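Local coordinates for cytochrome c-552/4 domain-containing protein (Ignicoccus hospitalis KIN4/I, PDB 4QO5), which binds eight c-type hemes as a membrane-associated octaheme cytochrome and probably carries electrons along them, at residues A[115-127]-A[301-313]. Residues are numbered along the deposited sequence; the frame is centred on the assembly and turned at random.
With HEC (heme c), chain F.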
# COMPACT_ATOMS: atom_id res chain seq x y z
N ARG A 115 -33.95 -6.32 -13.76
CA ARG A 115 -33.94 -7.72 -14.18
C ARG A 115 -32.68 -8.11 -14.97
O ARG A 115 -32.07 -9.17 -14.71
CB ARG A 115 -35.20 -8.04 -14.99
CG ARG A 115 -35.23 -9.45 -15.54
CD ARG A 115 -36.65 -9.98 -15.50
NE ARG A 115 -37.48 -9.45 -16.57
CZ ARG A 115 -38.81 -9.38 -16.52
NH1 ARG A 115 -39.47 -9.78 -15.44
NH2 ARG A 115 -39.48 -8.90 -17.55
N THR A 116 -32.28 -7.26 -15.90
CA THR A 116 -31.18 -7.63 -16.79
C THR A 116 -29.88 -7.81 -16.01
O THR A 116 -29.12 -8.77 -16.24
CB THR A 116 -30.99 -6.61 -17.93
OG1 THR A 116 -32.21 -6.50 -18.67
CG2 THR A 116 -29.87 -7.05 -18.87
N GLU A 117 -29.64 -6.91 -15.06
CA GLU A 117 -28.44 -6.96 -14.26
C GLU A 117 -28.38 -8.23 -13.42
O GLU A 117 -27.34 -8.88 -13.33
CB GLU A 117 -28.33 -5.71 -13.37
CG GLU A 117 -28.08 -4.42 -14.15
CD GLU A 117 -29.29 -3.91 -14.94
OE1 GLU A 117 -30.42 -4.37 -14.69
OE2 GLU A 117 -29.10 -3.06 -15.84
N VAL A 118 -29.51 -8.58 -12.82
CA VAL A 118 -29.55 -9.78 -12.00
C VAL A 118 -29.41 -11.06 -12.84
O VAL A 118 -28.69 -11.99 -12.45
CB VAL A 118 -30.80 -9.78 -11.11
CG1 VAL A 118 -30.84 -11.03 -10.23
CG2 VAL A 118 -30.81 -8.52 -10.23
N GLU A 119 -30.08 -11.09 -14.00
CA GLU A 119 -29.90 -12.20 -14.94
C GLU A 119 -28.43 -12.39 -15.31
O GLU A 119 -27.92 -13.52 -15.33
CB GLU A 119 -30.73 -11.99 -16.22
CG GLU A 119 -32.24 -12.03 -16.02
CD GLU A 119 -32.79 -13.42 -15.79
OE1 GLU A 119 -32.02 -14.40 -15.93
OE2 GLU A 119 -33.99 -13.53 -15.47
N GLN A 120 -27.74 -11.29 -15.60
CA GLN A 120 -26.32 -11.36 -15.92
C GLN A 120 -25.48 -11.85 -14.76
O GLN A 120 -24.69 -12.78 -14.90
CB GLN A 120 -25.82 -10.01 -16.40
CG GLN A 120 -26.34 -9.66 -17.79
CD GLN A 120 -25.96 -8.26 -18.20
OE1 GLN A 120 -25.29 -7.53 -17.45
NE2 GLN A 120 -26.40 -7.85 -19.38
N TYR A 121 -25.69 -11.23 -13.59
CA TYR A 121 -24.93 -11.59 -12.42
C TYR A 121 -25.08 -13.04 -12.03
O TYR A 121 -24.10 -13.70 -11.67
CB TYR A 121 -25.30 -10.69 -11.25
CG TYR A 121 -24.30 -10.76 -10.13
CD1 TYR A 121 -23.07 -10.15 -10.25
CD2 TYR A 121 -24.57 -11.48 -8.97
CE1 TYR A 121 -22.16 -10.22 -9.25
CE2 TYR A 121 -23.65 -11.56 -7.95
CZ TYR A 121 -22.44 -10.92 -8.11
OH TYR A 121 -21.50 -10.97 -7.11
N SER A 122 -26.31 -13.55 -12.12
CA SER A 122 -26.62 -14.88 -11.62
C SER A 122 -25.92 -15.99 -12.40
O SER A 122 -25.75 -17.09 -11.88
CB SER A 122 -28.14 -15.10 -11.63
OG SER A 122 -28.60 -15.20 -12.96
N LYS A 123 -25.51 -15.70 -13.63
CA LYS A 123 -24.73 -16.63 -14.45
C LYS A 123 -23.23 -16.57 -14.17
O LYS A 123 -22.47 -17.44 -14.60
CB LYS A 123 -24.93 -16.32 -15.94
CG LYS A 123 -26.31 -16.64 -16.48
CD LYS A 123 -26.48 -15.97 -17.83
CE LYS A 123 -27.07 -16.91 -18.87
NZ LYS A 123 -26.68 -16.47 -20.25
N SER A 124 -22.80 -15.54 -13.45
CA SER A 124 -21.37 -15.26 -13.31
C SER A 124 -20.69 -16.10 -12.23
O SER A 124 -21.33 -16.58 -11.29
CB SER A 124 -21.15 -13.77 -13.03
OG SER A 124 -21.51 -13.44 -11.69
N SER A 125 -19.38 -16.25 -12.37
CA SER A 125 -18.56 -16.91 -11.35
C SER A 125 -18.69 -16.22 -9.99
O SER A 125 -18.62 -16.89 -8.96
CB SER A 125 -17.09 -16.90 -11.77
OG SER A 125 -16.94 -17.44 -13.07
N LYS A 126 -18.86 -14.90 -9.99
CA LYS A 126 -19.02 -14.15 -8.74
C LYS A 126 -20.23 -14.65 -7.95
O LYS A 126 -20.14 -14.85 -6.74
CB LYS A 126 -19.17 -12.66 -9.00
CG LYS A 126 -17.84 -11.95 -9.37
CD LYS A 126 -18.09 -10.48 -9.70
CE LYS A 126 -16.79 -9.71 -9.83
NZ LYS A 126 -16.34 -9.47 -8.45
N ALA A 127 -21.35 -14.85 -8.63
CA ALA A 127 -22.58 -15.25 -7.94
C ALA A 127 -22.39 -16.62 -7.27
O ALA A 127 -22.97 -16.90 -6.22
CB ALA A 127 -23.75 -15.29 -8.91
N ILE A 301 -18.96 1.16 -27.77
CA ILE A 301 -17.63 0.57 -27.74
C ILE A 301 -17.65 -0.74 -26.96
O ILE A 301 -16.99 -1.72 -27.33
CB ILE A 301 -16.63 1.55 -27.10
CG1 ILE A 301 -16.45 2.78 -28.00
CG2 ILE A 301 -15.29 0.86 -26.79
CD1 ILE A 301 -15.72 3.94 -27.29
N ALA A 302 -18.41 -0.77 -25.87
CA ALA A 302 -18.55 -1.98 -25.08
C ALA A 302 -19.91 -1.93 -24.41
O ALA A 302 -20.28 -0.91 -23.85
CB ALA A 302 -17.45 -2.05 -24.02
N GLU A 303 -20.64 -3.04 -24.49
CA GLU A 303 -21.90 -3.16 -23.76
C GLU A 303 -21.64 -3.43 -22.28
O GLU A 303 -20.73 -4.19 -21.91
CB GLU A 303 -22.76 -4.28 -24.36
CG GLU A 303 -23.19 -4.02 -25.80
CD GLU A 303 -24.33 -3.01 -25.92
OE1 GLU A 303 -24.93 -2.63 -24.88
OE2 GLU A 303 -24.63 -2.59 -27.06
N ARG A 304 -22.45 -2.83 -21.41
CA ARG A 304 -22.32 -3.08 -19.98
C ARG A 304 -22.51 -4.57 -19.69
O ARG A 304 -23.34 -5.25 -20.33
CB ARG A 304 -23.35 -2.29 -19.20
CG ARG A 304 -23.11 -2.28 -17.69
CD ARG A 304 -24.25 -1.61 -16.97
NE ARG A 304 -24.34 -0.19 -17.30
CZ ARG A 304 -25.35 0.38 -17.94
NH1 ARG A 304 -26.36 -0.36 -18.40
NH2 ARG A 304 -25.34 1.69 -18.15
N THR A 305 -21.72 -5.08 -18.75
CA THR A 305 -21.97 -6.44 -18.27
C THR A 305 -21.85 -6.58 -16.75
O THR A 305 -20.92 -6.03 -16.15
CB THR A 305 -21.03 -7.47 -18.94
OG1 THR A 305 -21.40 -8.79 -18.51
CG2 THR A 305 -19.57 -7.22 -18.57
N HIS A 306 -22.79 -7.31 -16.15
CA HIS A 306 -22.67 -7.69 -14.74
C HIS A 306 -22.21 -9.13 -14.61
O HIS A 306 -22.27 -9.73 -13.55
CB HIS A 306 -23.97 -7.47 -13.98
CG HIS A 306 -24.10 -6.09 -13.43
ND1 HIS A 306 -24.49 -5.02 -14.21
CD2 HIS A 306 -23.84 -5.59 -12.20
CE1 HIS A 306 -24.49 -3.92 -13.48
NE2 HIS A 306 -24.12 -4.24 -12.26
N ASN A 307 -21.78 -9.69 -15.73
CA ASN A 307 -21.10 -10.97 -15.69
C ASN A 307 -19.70 -10.71 -16.19
O ASN A 307 -19.47 -10.72 -17.40
CB ASN A 307 -21.79 -11.96 -16.63
CG ASN A 307 -21.15 -13.34 -16.59
OD1 ASN A 307 -20.07 -13.53 -16.01
ND2 ASN A 307 -21.80 -14.31 -17.20
N VAL A 308 -18.78 -10.47 -15.26
CA VAL A 308 -17.43 -10.06 -15.66
C VAL A 308 -16.69 -11.11 -16.48
O VAL A 308 -15.79 -10.76 -17.25
CB VAL A 308 -16.58 -9.62 -14.47
CG1 VAL A 308 -17.25 -8.46 -13.75
CG2 VAL A 308 -16.37 -10.77 -13.52
N ASP A 309 -17.05 -12.38 -16.32
CA ASP A 309 -16.43 -13.48 -17.06
C ASP A 309 -16.46 -13.24 -18.58
O ASP A 309 -15.54 -13.66 -19.30
CB ASP A 309 -17.16 -14.81 -16.81
CG ASP A 309 -17.35 -15.12 -15.33
OD1 ASP A 309 -18.18 -16.00 -15.02
OD2 ASP A 309 -16.68 -14.49 -14.48
N THR A 310 -17.52 -12.60 -19.06
CA THR A 310 -17.76 -12.49 -20.49
C THR A 310 -16.70 -11.67 -21.23
O THR A 310 -16.63 -11.71 -22.45
CB THR A 310 -19.15 -11.89 -20.81
OG1 THR A 310 -19.20 -10.53 -20.36
CG2 THR A 310 -20.23 -12.69 -20.13
N ARG A 311 -15.89 -10.94 -20.48
CA ARG A 311 -14.84 -10.12 -21.07
C ARG A 311 -13.46 -10.77 -21.05
O ARG A 311 -12.54 -10.30 -21.71
CB ARG A 311 -14.79 -8.76 -20.39
CG ARG A 311 -16.06 -8.00 -20.59
CD ARG A 311 -15.78 -6.55 -20.68
NE ARG A 311 -16.99 -5.77 -20.88
CZ ARG A 311 -17.02 -4.46 -20.74
NH1 ARG A 311 -15.90 -3.81 -20.42
NH2 ARG A 311 -18.16 -3.80 -20.91
N LEU A 312 -13.33 -11.87 -20.31
CA LEU A 312 -12.03 -12.51 -20.09
C LEU A 312 -11.81 -13.69 -21.03
O LEU A 312 -12.70 -14.54 -21.19
CB LEU A 312 -11.93 -12.98 -18.64
CG LEU A 312 -12.31 -11.96 -17.57
CD1 LEU A 312 -12.42 -12.63 -16.19
CD2 LEU A 312 -11.30 -10.81 -17.54
N TRP A 313 -10.63 -13.77 -21.65
CA TRP A 313 -10.36 -14.91 -22.53
C TRP A 313 -9.51 -15.96 -21.83
O TRP A 313 -9.56 -17.14 -22.15
CB TRP A 313 -9.69 -14.48 -23.86
CG TRP A 313 -8.45 -13.58 -23.75
CD1 TRP A 313 -7.14 -13.96 -23.92
CD2 TRP A 313 -8.43 -12.16 -23.51
NE1 TRP A 313 -6.31 -12.87 -23.78
CE2 TRP A 313 -7.07 -11.75 -23.53
CE3 TRP A 313 -9.41 -11.19 -23.27
CZ2 TRP A 313 -6.68 -10.42 -23.31
CZ3 TRP A 313 -9.02 -9.87 -23.07
CH2 TRP A 313 -7.66 -9.50 -23.09
FE HEC F . -23.97 -3.18 -10.40
CHA HEC F . -23.99 -0.26 -12.26
CHB HEC F . -27.37 -3.15 -10.20
CHC HEC F . -23.92 -6.14 -8.59
CHD HEC F . -20.58 -3.27 -10.59
NA HEC F . -25.33 -1.92 -11.07
C1A HEC F . -25.19 -0.81 -11.87
C2A HEC F . -26.49 -0.29 -12.20
C3A HEC F . -27.40 -1.10 -11.65
C4A HEC F . -26.72 -2.16 -10.93
CMA HEC F . -28.92 -0.94 -11.75
CAA HEC F . -26.78 0.96 -13.06
CBA HEC F . -26.46 0.66 -14.53
CGA HEC F . -27.47 -0.32 -15.07
O1A HEC F . -28.64 0.09 -15.29
O2A HEC F . -27.11 -1.50 -15.26
NB HEC F . -25.36 -4.33 -9.54
C1B HEC F . -26.73 -4.23 -9.65
C2B HEC F . -27.31 -5.43 -9.07
C3B HEC F . -26.28 -6.22 -8.72
C4B HEC F . -25.08 -5.54 -8.96
CMB HEC F . -28.83 -5.73 -9.11
CAB HEC F . -26.01 -7.65 -8.19
CBB HEC F . -26.94 -8.69 -8.91
NC HEC F . -22.64 -4.47 -9.74
C1C HEC F . -22.72 -5.59 -8.96
C2C HEC F . -21.43 -5.92 -8.40
C3C HEC F . -20.59 -5.26 -9.22
C4C HEC F . -21.28 -4.23 -9.89
CMC HEC F . -21.18 -7.31 -7.77
CAC HEC F . -19.07 -5.24 -9.43
CBC HEC F . -18.39 -6.64 -9.47
ND HEC F . -22.52 -1.96 -11.25
C1D HEC F . -21.16 -2.22 -11.24
C2D HEC F . -20.48 -1.24 -12.01
C3D HEC F . -21.55 -0.28 -12.51
C4D HEC F . -22.79 -0.84 -12.02
CMD HEC F . -18.95 -1.14 -12.25
CAD HEC F . -21.38 0.93 -13.44
CBD HEC F . -21.61 0.32 -14.83
CGD HEC F . -21.19 1.21 -15.96
O1D HEC F . -21.83 1.13 -17.05
O2D HEC F . -20.21 1.98 -15.81
O HOH W 1 -26.97 -3.23 -18.38
O HOH W 2 -25.42 -4.83 -16.84
O HOH W 3 -25.96 -5.00 -20.60
O HOH W 4 -20.24 -16.80 -16.53
O HOH W 5 -18.05 -13.34 -12.49
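A bis-histidine heme c site lies at this contact: His306, in the loop before the 3-10 segment 308-311, is an axial ligand of the iron, opposite His219, and helix 115-122 packs against the histidine. His306 NE2 binds the iron at 2.1 Å. Glu117 CB sits over one face of the imidazole ring, 4.2 Å from the ring centroid, a CH-pi contact. At the ring edge, in plane, a water accepts from ND1 and donates to Gln120 OE1. That same amide oxygen takes the backbone N of His306 at 2.8 Å (N-H...O angle 159°). Gln120 CG lies anti to the carbonyl carbon (chi1 -72°) and the chain runs extended beyond it, which carries OE1 to this N-H. Gln120 thus grips the ligand loop directly and through water, which helps fix the turn of the ring. Arg304 NE donates to heme propionate O1D at 2.8 Å, while the other propionate arm, at CBA, lies over its guanidinium face. A water accepts from Arg304 NH1 and donates, weakly, to Glu117 OE2; Glu117 OE1 is held by Ser62 OG. A leucine in place of Arg304 would probably leave propionate O1D without this donor and that water without its NH1 partner. Past the helix, Lys126 binds the iron of a second heme, opposite His239. Asp309 OD1 receives Ser125 N on its syn side at 2.9 Å and Ser125 OG from above the carboxylate plane at 2.7 Å.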